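Local coordinates for protein GTN Reductase (PDB 4JIP) that binds flavin mononucleotide in a TIM-barrel fold and probably uses NADH or NADPH to reduce substrates such as glyceryl trinitrate, at residues Gly102-Thr107 against Ser126-Ile131; Gly174-Ala179 against Gly228-Pro233; Tyr183-Phe188 against Arg209-Val214; Thr235-Ile240 against Gly269-Pro274. One frame throughout, in Å; residues are numbered along the deposited sequence.

Contact 1: residues Gly102-Thr107 against Ser126-Ile131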
# COMPACT_ATOMS: atom_id res chain seq x y z
N GLY A 102 -3.05 9.62 -7.81
CA GLY A 102 -2.80 11.02 -8.09
C GLY A 102 -2.22 11.22 -9.48
O GLY A 102 -2.78 10.72 -10.46
N ARG A 103 -1.10 11.94 -9.56
CA ARG A 103 -0.49 12.29 -10.84
C ARG A 103 0.16 11.10 -11.56
O ARG A 103 0.55 11.22 -12.73
CB ARG A 103 0.54 13.41 -10.67
CG ARG A 103 1.83 12.96 -9.99
CD ARG A 103 2.77 14.11 -9.65
NE ARG A 103 4.05 13.59 -9.19
CZ ARG A 103 5.21 14.23 -9.29
NH1 ARG A 103 5.28 15.44 -9.83
NH2 ARG A 103 6.32 13.64 -8.83
N ILE A 104 0.29 9.96 -10.89
CA ILE A 104 0.90 8.79 -11.51
C ILE A 104 -0.14 8.02 -12.31
O ILE A 104 -0.71 7.04 -11.83
CB ILE A 104 1.54 7.83 -10.49
CG1 ILE A 104 2.38 8.61 -9.46
CG2 ILE A 104 2.40 6.77 -11.20
CD1 ILE A 104 3.47 9.50 -10.06
N SER A 105 -0.40 8.49 -13.53
CA SER A 105 -1.46 7.93 -14.36
C SER A 105 -1.37 8.43 -15.79
O SER A 105 -0.49 9.22 -16.14
CB SER A 105 -2.83 8.28 -13.77
OG SER A 105 -3.87 7.58 -14.44
N HIS A 106 -2.29 7.97 -16.63
CA HIS A 106 -2.27 8.28 -18.05
C HIS A 106 -3.68 8.64 -18.48
O HIS A 106 -4.65 8.08 -17.96
CB HIS A 106 -1.78 7.05 -18.84
CG HIS A 106 -1.41 7.34 -20.26
ND1 HIS A 106 -2.31 7.21 -21.30
CD2 HIS A 106 -0.25 7.75 -20.81
CE1 HIS A 106 -1.71 7.53 -22.43
NE2 HIS A 106 -0.46 7.87 -22.17
N THR A 107 -3.80 9.58 -19.42
CA THR A 107 -5.11 9.98 -19.93
C THR A 107 -5.96 8.78 -20.34
O THR A 107 -7.16 8.76 -20.11
CB THR A 107 -5.00 10.93 -21.14
OG1 THR A 107 -4.16 10.33 -22.13
CG2 THR A 107 -4.43 12.29 -20.73
N SER A 126 7.74 9.73 -14.56
CA SER A 126 7.54 8.33 -14.19
C SER A 126 6.85 7.58 -15.31
O SER A 126 6.51 8.15 -16.34
CB SER A 126 6.71 8.22 -12.92
OG SER A 126 7.15 9.15 -11.95
N LYS A 127 6.61 6.30 -15.08
CA LYS A 127 5.96 5.48 -16.08
C LYS A 127 4.85 4.64 -15.47
O LYS A 127 4.87 4.34 -14.28
CB LYS A 127 6.99 4.59 -16.79
CG LYS A 127 7.80 5.36 -17.81
CD LYS A 127 8.89 4.52 -18.44
CE LYS A 127 9.77 5.38 -19.34
NZ LYS A 127 9.98 4.76 -20.68
N THR A 128 3.87 4.29 -16.30
CA THR A 128 2.80 3.40 -15.88
C THR A 128 2.64 2.25 -16.85
O THR A 128 3.17 2.29 -17.97
CB THR A 128 1.47 4.14 -15.70
OG1 THR A 128 1.22 4.97 -16.84
CG2 THR A 128 1.52 5.02 -14.44
N TYR A 129 1.92 1.23 -16.40
CA TYR A 129 1.66 0.05 -17.21
C TYR A 129 0.30 0.17 -17.88
O TYR A 129 -0.74 0.16 -17.22
CB TYR A 129 1.70 -1.20 -16.33
CG TYR A 129 1.51 -2.50 -17.07
CD1 TYR A 129 2.52 -3.03 -17.86
CD2 TYR A 129 0.32 -3.21 -16.98
CE1 TYR A 129 2.36 -4.22 -18.54
CE2 TYR A 129 0.14 -4.40 -17.65
CZ TYR A 129 1.17 -4.90 -18.43
OH TYR A 129 1.00 -6.09 -19.11
N ILE A 130 0.33 0.29 -19.21
CA ILE A 130 -0.89 0.39 -20.01
C ILE A 130 -0.96 -0.76 -21.01
O ILE A 130 0.07 -1.30 -21.42
CB ILE A 130 -0.93 1.71 -20.78
CG1 ILE A 130 0.43 1.98 -21.42
CG2 ILE A 130 -1.29 2.87 -19.87
CD1 ILE A 130 0.34 2.61 -22.78
N ILE A 131 -2.17 -1.11 -21.43
CA ILE A 131 -2.35 -2.19 -22.40
C ILE A 131 -2.74 -1.62 -23.76
O ILE A 131 -3.69 -0.84 -23.86
CB ILE A 131 -3.42 -3.21 -21.94
CG1 ILE A 131 -3.23 -3.58 -20.47
CG2 ILE A 131 -3.39 -4.45 -22.84
CD1 ILE A 131 -2.49 -4.88 -20.23
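Apolar packing carries the contact of Ile104 with Thr128, a worked example of a loop laid on a hairpin without a single hydrogen bond across. The two side chains pass at a slant, with CG2 of Ile104 meeting CG2 of Thr128 at 3.8 Å. The other branch of Ile104 reaches Ser126, its CD1 lying 4.2 Å from the Ser126 OG. Farther along, His106 CB packs 4.3 Å from CG2 of Ile130 and 4.2 Å from OG1 of Thr128.

Polar bonds stay within the loop or go to its surroundings. Ile104 is the centre of an inverse gamma turn, closed by a weak 3.0 Å bond from Ser105 N to Arg103 O. With chi1 at 48°, Thr128 tucks OG1 between its own N and carbonyl carbon, and this hydroxyl is buried with no modelled partner. The polar ends of the loop turn to others: Ser105 OG to Gln63 O, His106 ND1 to Ser108 OG.

In the fold, segment 102-107 lies in the loop that follows barrel strand 94-99. A backbone hydrogen bond joins Ser105 to Ser143, just past strand 137-141, the antiparallel partner of strand 127-131 in the hairpin against which the loop rests.

Contact 2: residues Gly174-Ala179 against Gly228-Pro233. With FMN (flavin mononucleotide), chain B; HBA (p-hydroxybenzaldehyde), chain C.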
# COMPACT_ATOMS: atom_id res chain seq x y z
N GLY A 174 -10.12 -5.27 7.04
CA GLY A 174 -9.93 -3.85 7.19
C GLY A 174 -9.27 -3.30 5.94
O GLY A 174 -9.24 -3.95 4.90
N VAL A 175 -8.73 -2.09 6.04
CA VAL A 175 -7.99 -1.50 4.93
C VAL A 175 -6.64 -0.93 5.35
O VAL A 175 -6.43 -0.55 6.50
CB VAL A 175 -8.78 -0.38 4.25
CG1 VAL A 175 -10.14 -0.88 3.79
CG2 VAL A 175 -8.94 0.81 5.18
N GLU A 176 -5.72 -0.90 4.40
CA GLU A 176 -4.49 -0.15 4.53
C GLU A 176 -4.58 1.04 3.60
O GLU A 176 -4.71 0.88 2.39
CB GLU A 176 -3.30 -1.00 4.11
CG GLU A 176 -2.00 -0.21 4.01
CD GLU A 176 -0.78 -1.08 3.82
OE1 GLU A 176 -0.46 -1.88 4.72
OE2 GLU A 176 -0.13 -0.97 2.76
N ILE A 177 -4.55 2.24 4.16
CA ILE A 177 -4.53 3.44 3.33
C ILE A 177 -3.17 3.61 2.67
O ILE A 177 -2.16 3.77 3.35
CB ILE A 177 -4.85 4.71 4.14
CG1 ILE A 177 -6.29 4.69 4.65
CG2 ILE A 177 -4.61 5.95 3.29
CD1 ILE A 177 -6.57 5.72 5.74
N HIS A 178 -3.15 3.55 1.34
CA HIS A 178 -1.90 3.76 0.61
C HIS A 178 -1.51 5.25 0.64
O HIS A 178 -2.09 6.07 -0.08
CB HIS A 178 -2.01 3.24 -0.83
CG HIS A 178 -0.69 3.08 -1.52
ND1 HIS A 178 0.47 3.66 -1.06
CD2 HIS A 178 -0.35 2.40 -2.65
CE1 HIS A 178 1.47 3.34 -1.87
NE2 HIS A 178 1.00 2.58 -2.83
N ALA A 179 -0.53 5.58 1.47
CA ALA A 179 -0.03 6.94 1.60
C ALA A 179 1.45 6.98 1.27
O ALA A 179 2.19 7.86 1.73
CB ALA A 179 -0.27 7.46 3.02
N GLY A 228 -5.58 0.85 8.74
CA GLY A 228 -4.13 1.00 8.75
C GLY A 228 -3.70 1.95 7.65
O GLY A 228 -4.53 2.42 6.88
N ILE A 229 -2.40 2.23 7.57
CA ILE A 229 -1.86 3.16 6.59
C ILE A 229 -0.41 2.83 6.27
O ILE A 229 0.36 2.45 7.15
CB ILE A 229 -2.01 4.64 7.08
CG1 ILE A 229 -1.47 5.64 6.05
CG2 ILE A 229 -1.30 4.83 8.41
CD1 ILE A 229 -1.88 7.10 6.33
N ARG A 230 -0.03 2.94 5.00
CA ARG A 230 1.36 2.72 4.62
C ARG A 230 2.07 4.04 4.38
O ARG A 230 1.56 4.90 3.68
CB ARG A 230 1.45 1.85 3.36
CG ARG A 230 2.87 1.41 3.04
CD ARG A 230 2.92 0.37 1.93
NE ARG A 230 3.86 -0.70 2.24
CZ ARG A 230 4.57 -1.37 1.33
NH1 ARG A 230 4.43 -1.07 0.05
NH2 ARG A 230 5.41 -2.33 1.70
N LEU A 231 3.25 4.19 4.97
CA LEU A 231 4.08 5.37 4.78
C LEU A 231 5.45 4.98 4.23
O LEU A 231 5.92 3.85 4.44
CB LEU A 231 4.25 6.10 6.11
CG LEU A 231 2.94 6.54 6.78
CD1 LEU A 231 3.16 6.92 8.24
CD2 LEU A 231 2.33 7.70 6.01
N SER A 232 6.09 5.91 3.54
CA SER A 232 7.43 5.68 3.00
C SER A 232 8.18 7.00 3.04
O SER A 232 8.20 7.76 2.07
CB SER A 232 7.33 5.16 1.57
OG SER A 232 6.52 6.01 0.78
N PRO A 233 8.80 7.30 4.19
CA PRO A 233 9.35 8.63 4.50
C PRO A 233 10.37 9.20 3.49
O PRO A 233 10.37 10.42 3.28
CB PRO A 233 10.01 8.43 5.86
CG PRO A 233 9.21 7.32 6.49
CD PRO A 233 8.86 6.40 5.35
N1 FMN B . 3.74 -1.29 -2.84
C2 FMN B . 2.49 -0.75 -2.58
O2 FMN B . 2.31 -0.03 -1.59
N3 FMN B . 1.45 -0.98 -3.45
C4 FMN B . 1.62 -1.80 -4.54
O4 FMN B . 0.68 -2.01 -5.30
C4A FMN B . 2.88 -2.33 -4.82
N5 FMN B . 3.10 -3.08 -5.95
C5A FMN B . 4.31 -3.71 -6.17
C6 FMN B . 4.45 -4.62 -7.22
C7 FMN B . 5.65 -5.28 -7.41
C7M FMN B . 5.80 -6.23 -8.56
C8 FMN B . 6.72 -5.05 -6.55
C8M FMN B . 8.03 -5.75 -6.76
C9 FMN B . 6.58 -4.16 -5.50
C9A FMN B . 5.37 -3.49 -5.29
N10 FMN B . 5.18 -2.63 -4.21
C10 FMN B . 3.94 -2.09 -3.95
C1' FMN B . 6.28 -2.44 -3.19
C2' FMN B . 6.36 -3.61 -2.21
O2' FMN B . 5.21 -3.65 -1.40
C3' FMN B . 7.60 -3.49 -1.31
O3' FMN B . 7.61 -2.20 -0.75
C4' FMN B . 8.88 -3.73 -2.10
O4' FMN B . 8.71 -4.88 -2.90
C5' FMN B . 10.09 -3.93 -1.19
O5' FMN B . 9.85 -5.07 -0.40
P FMN B . 10.69 -6.44 -0.59
O1P FMN B . 10.21 -7.38 0.48
O2P FMN B . 10.42 -7.02 -1.96
O3P FMN B . 12.16 -6.16 -0.44
C1' HBA C . 4.97 -1.15 -8.68
O1' HBA C . 4.30 -1.49 -9.66
C1 HBA C . 4.37 -0.40 -7.53
C2 HBA C . 3.04 -0.01 -7.51
C3 HBA C . 2.53 0.67 -6.42
C4 HBA C . 3.34 0.98 -5.34
C5 HBA C . 4.67 0.60 -5.36
C6 HBA C . 5.17 -0.09 -6.45
O4 HBA C . 2.84 1.67 -4.26
O HOH W 1 4.68 8.26 2.89
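Two flat groups project from neighbouring strands, the ring of His178 and the guanidinium of Arg230. Over one face of the imidazole lies O2 of the flavin, while the phenolic O4 of p-hydroxybenzaldehyde sits at its edge, near the ring plane; Trp99 stacks on the ring and Tyr183 meets it at a steep angle. His178 NE2 donates to the ligand O4 at 2.5 Å, a short bond, and ND1 is engaged by Ala180 N. The Arg230 guanidinium has flavin O2 at its edge. Its NH1 donates to O2 at 2.9 Å and to the ribityl O2' at 3.1 Å, and NH2 adds weaker bonds to O2' and O3'. A bend at chi3 (-137°) in the otherwise extended arginine turns the group to the cofactor.

Behind it, OE2 of Glu176 packs 3.3 Å from CB of Arg230. The carboxylate oxygen stands well out of the guanidinium plane, where no N-H points at it (OE2 to NE of Arg230 4.0 Å), and charge attraction adds to the packing on CB; OE1 of Glu176 bonds to His265 ND1.

Underneath is the parallel pairing of TIM-barrel strands 174-178 and 227-231: Gly228 N to Val175 O, Ile177 N to Gly228 O (2.7 Å, 178°) and Arg230 N to Ile177 O. On the opposite face from the arginine, CD1 of Ile229 touches CB of Ala179 at 3.7 Å. A cation beside flavin O2 and N1 would probably favour negative charge there on reduction, while His178, together with Asn181, holds the phenolic oxygen over the flavin.

Contact 3: residues Tyr183-Phe188 against Arg209-Val214. With HBA (p-hydroxybenzaldehyde), chain C.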
# COMPACT_ATOMS: atom_id res chain seq x y z
N TYR A 183 2.41 8.47 -4.38
CA TYR A 183 1.04 8.58 -4.88
C TYR A 183 0.32 9.79 -4.29
O TYR A 183 0.96 10.62 -3.65
CB TYR A 183 0.28 7.26 -4.71
CG TYR A 183 0.93 6.20 -5.56
CD1 TYR A 183 0.80 6.23 -6.94
CD2 TYR A 183 1.73 5.22 -5.00
CE1 TYR A 183 1.43 5.29 -7.73
CE2 TYR A 183 2.36 4.27 -5.77
CZ TYR A 183 2.21 4.31 -7.14
OH TYR A 183 2.83 3.37 -7.91
N LEU A 184 -0.99 9.89 -4.52
CA LEU A 184 -1.75 11.12 -4.23
C LEU A 184 -1.48 11.72 -2.85
O LEU A 184 -1.12 12.91 -2.75
CB LEU A 184 -3.26 10.91 -4.38
CG LEU A 184 -4.07 12.17 -4.05
CD1 LEU A 184 -3.70 13.30 -5.02
CD2 LEU A 184 -5.56 11.90 -4.08
N ILE A 185 -1.67 10.92 -1.81
CA ILE A 185 -1.55 11.40 -0.44
C ILE A 185 -0.14 11.92 -0.18
O ILE A 185 0.03 12.96 0.45
CB ILE A 185 -1.91 10.30 0.58
CG1 ILE A 185 -3.38 9.90 0.42
CG2 ILE A 185 -1.63 10.80 1.99
CD1 ILE A 185 -3.82 8.78 1.34
N GLU A 186 0.85 11.22 -0.70
CA GLU A 186 2.24 11.64 -0.55
C GLU A 186 2.52 12.91 -1.35
O GLU A 186 3.36 13.71 -0.97
CB GLU A 186 3.21 10.53 -0.94
CG GLU A 186 4.37 10.43 0.05
CD GLU A 186 5.42 9.41 -0.33
OE1 GLU A 186 5.75 8.56 0.53
OE2 GLU A 186 5.94 9.46 -1.46
N GLN A 187 1.81 13.07 -2.46
CA GLN A 187 1.96 14.25 -3.28
C GLN A 187 1.59 15.49 -2.48
O GLN A 187 2.24 16.53 -2.59
CB GLN A 187 1.11 14.13 -4.55
CG GLN A 187 1.71 13.21 -5.60
CD GLN A 187 0.67 12.64 -6.53
OE1 GLN A 187 -0.30 13.31 -6.92
NE2 GLN A 187 0.87 11.38 -6.92
N PHE A 188 0.55 15.37 -1.66
CA PHE A 188 0.19 16.43 -0.74
C PHE A 188 1.25 16.60 0.35
O PHE A 188 1.55 17.72 0.74
CB PHE A 188 -1.17 16.16 -0.10
CG PHE A 188 -2.33 16.72 -0.86
CD1 PHE A 188 -2.79 18.01 -0.63
CD2 PHE A 188 -2.98 15.95 -1.81
CE1 PHE A 188 -3.85 18.52 -1.32
CE2 PHE A 188 -4.06 16.46 -2.52
CZ PHE A 188 -4.49 17.75 -2.27
N ARG A 209 -2.61 17.67 6.16
CA ARG A 209 -4.06 17.81 6.29
C ARG A 209 -4.82 16.76 5.48
O ARG A 209 -5.77 16.16 5.98
CB ARG A 209 -4.52 19.21 5.88
CG ARG A 209 -6.01 19.42 6.09
CD ARG A 209 -6.44 20.83 5.70
NE ARG A 209 -5.54 21.85 6.22
CZ ARG A 209 -5.50 22.22 7.50
NH1 ARG A 209 -6.31 21.66 8.39
NH2 ARG A 209 -4.64 23.16 7.89
N PHE A 210 -4.41 16.56 4.23
CA PHE A 210 -5.15 15.66 3.36
C PHE A 210 -5.03 14.22 3.86
O PHE A 210 -6.04 13.53 4.00
CB PHE A 210 -4.73 15.82 1.90
CG PHE A 210 -5.46 14.90 0.97
CD1 PHE A 210 -6.82 15.06 0.74
CD2 PHE A 210 -4.79 13.86 0.33
CE1 PHE A 210 -7.51 14.20 -0.12
CE2 PHE A 210 -5.47 13.00 -0.53
CZ PHE A 210 -6.83 13.17 -0.75
N LEU A 211 -3.81 13.79 4.15
CA LEU A 211 -3.55 12.50 4.78
C LEU A 211 -4.49 12.27 5.97
O LEU A 211 -5.16 11.24 6.05
CB LEU A 211 -2.09 12.39 5.22
CG LEU A 211 -1.62 11.01 5.72
CD1 LEU A 211 -0.14 10.79 5.42
CD2 LEU A 211 -1.89 10.81 7.22
N LEU A 212 -4.52 13.23 6.88
CA LEU A 212 -5.35 13.10 8.08
C LEU A 212 -6.87 13.08 7.80
O LEU A 212 -7.63 12.43 8.51
CB LEU A 212 -4.98 14.16 9.12
CG LEU A 212 -3.55 14.09 9.68
CD1 LEU A 212 -3.26 15.24 10.65
CD2 LEU A 212 -3.27 12.74 10.35
N GLU A 213 -7.31 13.79 6.76
CA GLU A 213 -8.73 13.75 6.37
C GLU A 213 -9.12 12.36 5.85
O GLU A 213 -10.20 11.84 6.15
CB GLU A 213 -9.04 14.81 5.32
CG GLU A 213 -9.18 16.22 5.87
CD GLU A 213 -9.47 17.24 4.78
OE1 GLU A 213 -8.70 17.29 3.80
OE2 GLU A 213 -10.46 17.99 4.89
N VAL A 214 -8.24 11.78 5.04
CA VAL A 214 -8.44 10.45 4.50
C VAL A 214 -8.53 9.41 5.61
O VAL A 214 -9.46 8.60 5.66
CB VAL A 214 -7.28 10.08 3.55
CG1 VAL A 214 -7.38 8.62 3.11
CG2 VAL A 214 -7.27 11.02 2.34
C1' HBA C . 4.97 -1.15 -8.68
O1' HBA C . 4.30 -1.49 -9.66
C1 HBA C . 4.37 -0.40 -7.53
C2 HBA C . 3.04 -0.01 -7.51
C3 HBA C . 2.53 0.67 -6.42
C4 HBA C . 3.34 0.98 -5.34
C5 HBA C . 4.67 0.60 -5.36
C6 HBA C . 5.17 -0.09 -6.45
O4 HBA C . 2.84 1.67 -4.26
O HOH W 2 -1.16 14.59 2.92
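Phe188 and Phe210 stack with a tilt: an offset pair with centroids 4.5 Å apart and planes at 29°, so that one edge closes up while the other opens. The closed side brings CD2 of Phe188 to 3.5 Å from CD2 of Phe210. The pair joins two helices on the outside of a TIM barrel, the short 184-189 and the long 204-222, whose local segments run roughly antiparallel at 142°.

The stack has a second element, a CH-pi contact in which CB of Phe210 stands over the Phe188 face, 20° off the ring normal. Phe210 is itself sandwiched, for CG2 of Val214, one turn on, covers the face opposite Phe188. With CG anti to the backbone N, its ring extends across the interface to Leu184, whose CD2 lies 3.7 Å from CE2 of Phe210.

Ile185 sends out both branches. The Ile185 and Leu211 side chains cross at about a right angle, CG2 of Ile185 reaching CB of Leu211 at 3.6 Å, whereas CD1 of Ile185 meets CG1 of Val214 tip to tip at 4.0 Å. Both Ile185 and Val214 also pack on Ile177, tying the helices to barrel strand 174-178. At the front of the short helix, N-cap residue Tyr183 turns its ring edge to O4 of the bound p-hydroxybenzaldehyde, its OH hydrogen-bonded to Tyr65 OH.

One polar link bridges the helices: a water donates to Ile185 O at 3.2 Å and accepts from Leu211 N at 3.0 Å.

Contact 4: residues Thr235-Ile240 against Gly269-Pro274. With FMN (flavin mononucleotide), chain B.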
# COMPACT_ATOMS: atom_id res chain seq x y z
N THR A 235 11.36 7.48 0.32
CA THR A 235 11.36 6.82 -0.98
C THR A 235 11.39 7.82 -2.15
O THR A 235 10.73 8.86 -2.12
CB THR A 235 10.17 5.85 -1.13
OG1 THR A 235 10.37 5.02 -2.28
CG2 THR A 235 8.86 6.62 -1.29
N PRO A 236 12.19 7.50 -3.17
CA PRO A 236 12.30 8.27 -4.41
C PRO A 236 11.32 7.78 -5.46
O PRO A 236 11.29 8.34 -6.56
CB PRO A 236 13.72 7.96 -4.87
CG PRO A 236 13.93 6.53 -4.41
CD PRO A 236 13.21 6.45 -3.09
N ALA A 237 10.54 6.75 -5.13
CA ALA A 237 9.52 6.19 -6.02
C ALA A 237 8.68 7.28 -6.65
O ALA A 237 8.22 8.20 -5.95
CB ALA A 237 8.61 5.21 -5.26
N ASN A 238 8.49 7.18 -7.97
CA ASN A 238 7.65 8.10 -8.72
C ASN A 238 8.06 9.57 -8.61
O ASN A 238 7.21 10.47 -8.47
CB ASN A 238 6.19 7.87 -8.34
CG ASN A 238 5.68 6.50 -8.78
OD1 ASN A 238 5.73 6.17 -9.96
ND2 ASN A 238 5.26 5.69 -7.82
N ASP A 239 9.38 9.80 -8.65
CA ASP A 239 9.96 11.12 -8.90
C ASP A 239 9.67 12.11 -7.78
O ASP A 239 9.77 13.32 -7.98
CB ASP A 239 9.44 11.66 -10.24
CG ASP A 239 10.37 12.71 -10.85
OD1 ASP A 239 11.59 12.67 -10.58
OD2 ASP A 239 9.87 13.56 -11.61
N ILE A 240 9.34 11.59 -6.60
CA ILE A 240 9.00 12.43 -5.45
C ILE A 240 10.23 12.72 -4.58
O ILE A 240 11.18 11.92 -4.56
CB ILE A 240 7.84 11.79 -4.63
CG1 ILE A 240 7.07 12.86 -3.84
CG2 ILE A 240 8.34 10.66 -3.75
CD1 ILE A 240 5.67 12.44 -3.47
N GLY A 269 13.54 3.14 3.67
CA GLY A 269 14.46 3.46 2.59
C GLY A 269 13.78 3.63 1.23
O GLY A 269 12.58 3.90 1.15
N ALA A 270 14.56 3.46 0.16
CA ALA A 270 14.01 3.49 -1.20
C ALA A 270 13.18 2.23 -1.45
O ALA A 270 13.67 1.12 -1.21
CB ALA A 270 15.14 3.59 -2.22
N THR A 271 11.95 2.40 -1.93
CA THR A 271 11.05 1.27 -2.16
C THR A 271 11.67 0.30 -3.16
O THR A 271 11.85 0.63 -4.33
CB THR A 271 9.66 1.72 -2.67
OG1 THR A 271 9.18 2.81 -1.87
CG2 THR A 271 8.66 0.55 -2.62
N GLY A 272 12.02 -0.90 -2.68
CA GLY A 272 12.71 -1.87 -3.51
C GLY A 272 14.17 -1.52 -3.73
O GLY A 272 14.86 -2.18 -4.52
N GLY A 273 14.65 -0.49 -3.04
CA GLY A 273 16.05 -0.09 -3.11
C GLY A 273 16.76 -0.13 -1.77
O GLY A 273 16.33 -0.84 -0.85
N PRO A 274 17.87 0.62 -1.63
CA PRO A 274 18.67 0.62 -0.40
C PRO A 274 17.88 1.05 0.83
O PRO A 274 17.18 2.07 0.79
CB PRO A 274 19.77 1.66 -0.70
CG PRO A 274 19.85 1.71 -2.19
CD PRO A 274 18.45 1.48 -2.68
N1 FMN B . 3.74 -1.29 -2.84
C2 FMN B . 2.49 -0.75 -2.58
O2 FMN B . 2.31 -0.03 -1.59
N3 FMN B . 1.45 -0.98 -3.45
C4 FMN B . 1.62 -1.80 -4.54
O4 FMN B . 0.68 -2.01 -5.30
C4A FMN B . 2.88 -2.33 -4.82
N5 FMN B . 3.10 -3.08 -5.95
C5A FMN B . 4.31 -3.71 -6.17
C6 FMN B . 4.45 -4.62 -7.22
C7 FMN B . 5.65 -5.28 -7.41
C7M FMN B . 5.80 -6.23 -8.56
C8 FMN B . 6.72 -5.05 -6.55
C8M FMN B . 8.03 -5.75 -6.76
C9 FMN B . 6.58 -4.16 -5.50
C9A FMN B . 5.37 -3.49 -5.29
N10 FMN B . 5.18 -2.63 -4.21
C10 FMN B . 3.94 -2.09 -3.95
C1' FMN B . 6.28 -2.44 -3.19
C2' FMN B . 6.36 -3.61 -2.21
O2' FMN B . 5.21 -3.65 -1.40
C3' FMN B . 7.60 -3.49 -1.31
O3' FMN B . 7.61 -2.20 -0.75
C4' FMN B . 8.88 -3.73 -2.10
O4' FMN B . 8.71 -4.88 -2.90
C5' FMN B . 10.09 -3.93 -1.19
O5' FMN B . 9.85 -5.07 -0.40
P FMN B . 10.69 -6.44 -0.59
O1P FMN B . 10.21 -7.38 0.48
O2P FMN B . 10.42 -7.02 -1.96
O3P FMN B . 12.16 -6.16 -0.44
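Thr271 OG1 is gripped from two directions: Thr235 OG1 donates to it at 2.5 Å, a short bond, and Asn181 OD1 is its second partner. Having accepted from one, the hydroxyl presumably gives its own proton to the other. The contact joins two loops at the C-terminal end of a TIM barrel, those after strands 227-231 and 263-267.

Each loop is folded on itself. In the first, Ala237 N makes a weak 3.3 Å bond back to Thr235 OG1, which fits an ST turn and leaves that oxygen both accepting and donating. In the second, Ala270 to Gly273 form a type II turn, closed by Gly273 N to Ala270 O and extended by Ala270 N to Pro274 O at 3.0 Å. Gly272 takes the positive phi (75°) usual at the third position of such a turn.

Apolar contact is slight: CD of Pro236 rests 3.6 Å from CB of Ala270. CB of Ala237 makes a looser van der Waals contact with a hydroxyl, 4.2 Å from Thr271 OG1.

Through Asn181, whose ND2 binds the p-hydroxybenzaldehyde, the threonine pair forms a second shell that probably helps to orient the amide of Asn181. The turn is also tied to the cofactor site, since Gly272 N bonds to OD1 of Asn306, an FMN-binding residue. Chi1 of -47° turns Thr271 OG1 to the neighbouring loop and sets CG2 anti to the backbone N, where it lies 3.5 Å from the ribityl O3' of FMN.

Followed from the N terminus, the chain closes contact 1 first, joining the loop after barrel strand 94-99 to strand 127-131 of the hairpin. Contact 2 then closes a long loop between adjacent strands 174-178 and 227-231, and contact 3 is nested within it, its two helices being those between the strands. Contact 4 follows in series, linking the next two strand-to-helix loops; none of the closures cross. Arg103 N bonds to Gln187 OE1 between contacts 1 and 3, Ser232 OG to Glu186 OE1 between contacts 2 and 3, and Asn238 of contact 4 packs on both Ile104 and Tyr183. Contacts 2 and 4 both reach FMN.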